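Local coordinates for protein DNA annealing helicase and endonuclease ZRANB3 (Homo sapiens, PDB 5MKW) that anneals DNA strands using ATP and cuts DNA as an endonuclease to maintain genome stability at stalled replication forks, the crystallised piece being its C-terminal HNH nuclease domain, at residues Gln28-Arg33 with Tyr47-Ser52. Residues are numbered along the deposited sequence; the frame is centred on the assembly and turned at random.
Sequences QELFLR and YATWTS
Leu30 meets Thr49, Trp50 and Thr51 through one methyl group, CD2, and the contact is made by van der Waals packing. Its CG stands anti to the backbone N (chi1 -170°), which carries the branched end off the helix and across to residues 49-51. There Leu30 CD2 comes up against Thr51 CG2 at 3.5 Å, tighter than two methyls usually pack, the two side chains reaching for each other tip to tip. The Thr49 methyl adds a looser touch, with CG2 3.9 Å from Leu30 CD2.

Trp50 supplies the flat partner. Leu30 and the indole run past one another in opposite directions. Leu30 CD2 comes obliquely to the ring near NE1, CE2 and CZ2, 3.7 Å from Trp50 NE1 and 3.8 Å from Trp50 CE2. One face of the same ring takes Thr51 CG2, 3.6 Å above its plane and displaced toward the rim. Leu30 and the indole therefore share the Thr51 methyl.

The hydrogen bonds here hold the loop itself. Thr49 O accepts both Ser52 N at 2.9 Å and Ser52 OG at 3.1 Å, from opposite faces of its carbonyl plane, and this double grip closes the turn into the 3-10 segment 50-52. Thr51 OG1 is bonded to Leu46 O, which pins the side chain back to the end of helix 39-47 while its methyl points at Leu30.

The Trp50 side chain is about 6 Å from the zinc ion held by Cys20, Cys23, Cys96 and Cys99, and also packs on Val25 and on Thr97 and Val98 at the start of helix 97-118. Leu30 rests on Phe71 as well, and Thr51 reaches helix 56-64 through Met62. The contact joins helix 27-36 to the loop between helices 39-47 and 56-64, alongside the zinc site of the HNH domain.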
ATOM      1  N   GLN A  28       8.961   1.954  -4.321  1.00 17.48           N
ATOM      2  CA  GLN A  28      10.140   1.132  -4.139  1.00 19.26           C
ATOM      3  C   GLN A  28      11.436   1.935  -4.007  1.00 20.28           C
ATOM      4  O   GLN A  28      12.319   1.575  -3.240  1.00 20.32           O
ATOM      5  CB  GLN A  28      10.277   0.107  -5.240  1.00 19.86           C
ATOM      6  CG  GLN A  28      11.534  -0.783  -5.155  1.00 20.10           C
ATOM      7  CD  GLN A  28      11.408  -1.844  -4.063  1.00 21.85           C
ATOM      8  OE1 GLN A  28      10.318  -2.048  -3.449  1.00 21.52           O
ATOM      9  NE2 GLN A  28      12.492  -2.525  -3.804  1.00 19.46           N
ATOM     10  N   GLU A  29      11.558   2.995  -4.783  1.00 22.33           N
ATOM     11  CA  GLU A  29      12.739   3.859  -4.716  1.00 23.62           C
ATOM     12  C   GLU A  29      12.843   4.536  -3.347  1.00 22.91           C
ATOM     13  O   GLU A  29      13.924   4.607  -2.769  1.00 20.35           O
ATOM     14  CB  GLU A  29      12.629   4.930  -5.791  1.00 28.13           C
ATOM     15  CG  GLU A  29      13.526   6.150  -5.586  1.00 39.68           C
ATOM     16  CD  GLU A  29      13.389   7.171  -6.731  1.00 46.98           C
ATOM     17  OE1 GLU A  29      12.349   7.894  -6.795  1.00 46.45           O
ATOM     18  OE2 GLU A  29      14.308   7.225  -7.588  1.00 53.20           O
ATOM     19  N   LEU A  30      11.704   4.983  -2.808  1.00 21.05           N
ATOM     20  CA  LEU A  30      11.707   5.520  -1.426  1.00 20.85           C
ATOM     21  C   LEU A  30      12.095   4.452  -0.358  1.00 19.94           C
ATOM     22  O   LEU A  30      12.857   4.733   0.581  1.00 20.62           O
ATOM     23  CB  LEU A  30      10.348   6.133  -1.082  1.00 20.31           C
ATOM     24  CG  LEU A  30      10.345   6.941   0.249  1.00 21.12           C
ATOM     25  CD1 LEU A  30      11.294   8.159   0.136  1.00 22.98           C
ATOM     26  CD2 LEU A  30       8.921   7.360   0.603  1.00 20.09           C
ATOM     27  N   PHE A  31      11.547   3.261  -0.476  1.00 18.47           N
ATOM     28  CA  PHE A  31      11.933   2.129   0.397  1.00 18.95           C
ATOM     29  C   PHE A  31      13.460   1.970   0.428  1.00 19.34           C
ATOM     30  O   PHE A  31      14.061   1.867   1.496  1.00 20.64           O
ATOM     31  CB  PHE A  31      11.300   0.790  -0.085  1.00 16.98           C
ATOM     32  CG  PHE A  31      11.947  -0.423   0.536  1.00 18.74           C
ATOM     33  CD1 PHE A  31      11.893  -0.626   1.931  1.00 19.58           C
ATOM     34  CD2 PHE A  31      12.753  -1.270  -0.216  1.00 18.55           C
ATOM     35  CE1 PHE A  31      12.624  -1.641   2.548  1.00 18.62           C
ATOM     36  CE2 PHE A  31      13.475  -2.288   0.393  1.00 18.67           C
ATOM     37  CZ  PHE A  31      13.409  -2.468   1.787  1.00 19.73           C
ATOM     38  N   LEU A  32      14.080   1.921  -0.750  1.00 19.93           N
ATOM     39  CA  LEU A  32      15.525   1.648  -0.796  1.00 21.74           C
ATOM     40  C   LEU A  32      16.300   2.784  -0.151  1.00 22.38           C
ATOM     41  O   LEU A  32      17.283   2.546   0.528  1.00 21.23           O
ATOM     42  CB  LEU A  32      16.019   1.456  -2.223  1.00 23.19           C
ATOM     43  CG  LEU A  32      15.452   0.263  -2.958  1.00 25.87           C
ATOM     44  CD1 LEU A  32      15.721   0.395  -4.449  1.00 29.31           C
ATOM     45  CD2 LEU A  32      16.076  -1.005  -2.396  1.00 27.72           C
ATOM     46  N   ARG A  33      15.867   4.014  -0.402  1.00 23.99           N
ATOM     47  CA  ARG A  33      16.506   5.185   0.187  0.50 25.65           C
ATOM     48  C   ARG A  33      16.409   5.162   1.725  1.00 25.88           C
ATOM     49  O   ARG A  33      17.420   5.363   2.439  1.00 21.65           O
ATOM     50  CB  ARG A  33      15.893   6.449  -0.409  0.50 28.11           C
ATOM     51  CG  ARG A  33      16.339   7.750   0.258  0.50 31.33           C
ATOM     52  CD  ARG A  33      17.579   8.388  -0.350  0.50 32.44           C
ATOM     53  NE  ARG A  33      17.768   9.730   0.199  0.50 33.64           N
ATOM     54  CZ  ARG A  33      18.630  10.039   1.159  0.50 33.02           C
ATOM     55  NH1 ARG A  33      19.432   9.124   1.671  0.50 32.45           N
ATOM     56  NH2 ARG A  33      18.702  11.284   1.585  0.50 35.84           N
ATOM     57  N   TYR A  47       8.741  12.466   6.664  1.00 26.15           N
ATOM     58  CA  TYR A  47       7.806  13.588   6.770  1.00 26.35           C
ATOM     59  C   TYR A  47       7.957  14.636   5.672  1.00 25.47           C
ATOM     60  O   TYR A  47       7.125  15.529   5.570  1.00 24.59           O
ATOM     61  CB  TYR A  47       7.916  14.266   8.145  1.00 28.54           C
ATOM     62  CG  TYR A  47       7.226  13.467   9.249  1.00 31.47           C
ATOM     63  CD1 TYR A  47       5.854  13.612   9.493  1.00 32.36           C
ATOM     64  CD2 TYR A  47       7.910  12.486   9.953  1.00 31.19           C
ATOM     65  CE1 TYR A  47       5.240  12.896  10.502  1.00 31.76           C
ATOM     66  CE2 TYR A  47       7.283  11.720  10.926  1.00 32.51           C
ATOM     67  CZ  TYR A  47       5.963  11.972  11.223  1.00 31.54           C
ATOM     68  OH  TYR A  47       5.345  11.255  12.218  1.00 35.98           O
ATOM     69  N   ALA A  48       8.988  14.498   4.842  1.00 24.84           N
ATOM     70  CA  ALA A  48       9.204  15.412   3.726  1.00 26.63           C
ATOM     71  C   ALA A  48       8.497  14.979   2.464  1.00 26.09           C
ATOM     72  O   ALA A  48       8.557  15.704   1.488  1.00 25.20           O
ATOM     73  CB  ALA A  48      10.688  15.552   3.434  1.00 27.57           C
ATOM     74  N   THR A  49       7.816  13.831   2.469  1.00 23.28           N
ATOM     75  CA  THR A  49       7.189  13.338   1.247  1.00 22.66           C
ATOM     76  C   THR A  49       5.852  12.654   1.529  1.00 23.03           C
ATOM     77  O   THR A  49       5.301  12.817   2.605  1.00 22.82           O
ATOM     78  CB  THR A  49       8.203  12.497   0.427  1.00 22.34           C
ATOM     79  OG1 THR A  49       7.712  12.343  -0.882  1.00 21.86           O
ATOM     80  CG2 THR A  49       8.492  11.173   1.034  1.00 23.37           C
ATOM     81  N   TRP A  50       5.303  11.967   0.539  1.00 24.62           N
ATOM     82  CA  TRP A  50       3.933  11.392   0.570  1.00 23.81           C
ATOM     83  C   TRP A  50       3.698  10.456   1.733  1.00 22.28           C
ATOM     84  O   TRP A  50       2.568  10.306   2.190  1.00 24.66           O
ATOM     85  CB  TRP A  50       3.645  10.633  -0.747  1.00 23.53           C
ATOM     86  CG  TRP A  50       4.612   9.470  -1.019  1.00 23.12           C
ATOM     87  CD1 TRP A  50       5.724   9.496  -1.806  1.00 25.86           C
ATOM     88  CD2 TRP A  50       4.470   8.127  -0.590  1.00 22.89           C
ATOM     89  NE1 TRP A  50       6.306   8.242  -1.864  1.00 23.52           N
ATOM     90  CE2 TRP A  50       5.555   7.395  -1.100  1.00 24.45           C
ATOM     91  CE3 TRP A  50       3.496   7.449   0.123  1.00 23.17           C
ATOM     92  CZ2 TRP A  50       5.685   6.029  -0.903  1.00 23.83           C
ATOM     93  CZ3 TRP A  50       3.701   6.126   0.432  1.00 22.43           C
ATOM     94  CH2 TRP A  50       4.754   5.414  -0.123  1.00 21.58           C
ATOM     95  N   THR A  51       4.757   9.836   2.237  1.00 21.33           N
ATOM     96  CA  THR A  51       4.663   8.998   3.465  1.00 23.69           C
ATOM     97  C   THR A  51       4.194   9.774   4.750  1.00 24.11           C
ATOM     98  O   THR A  51       3.707   9.182   5.727  1.00 19.75           O
ATOM     99  CB  THR A  51       6.043   8.359   3.763  1.00 23.63           C
ATOM    100  OG1 THR A  51       7.076   9.336   3.537  1.00 24.14           O
ATOM    101  CG2 THR A  51       6.284   7.167   2.867  1.00 22.31           C
ATOM    102  N   SER A  52       4.294  11.095   4.716  1.00 24.24           N
ATOM    103  CA  SER A  52       3.878  11.905   5.866  1.00 25.20           C
ATOM    104  C   SER A  52       2.419  11.693   6.232  1.00 26.90           C
ATOM    105  O   SER A  52       2.004  11.966   7.374  1.00 24.88           O
ATOM    106  CB  SER A  52       4.089  13.385   5.582  1.00 25.15           C
ATOM    107  OG  SER A  52       3.173  13.844   4.594  1.00 24.67           O
TER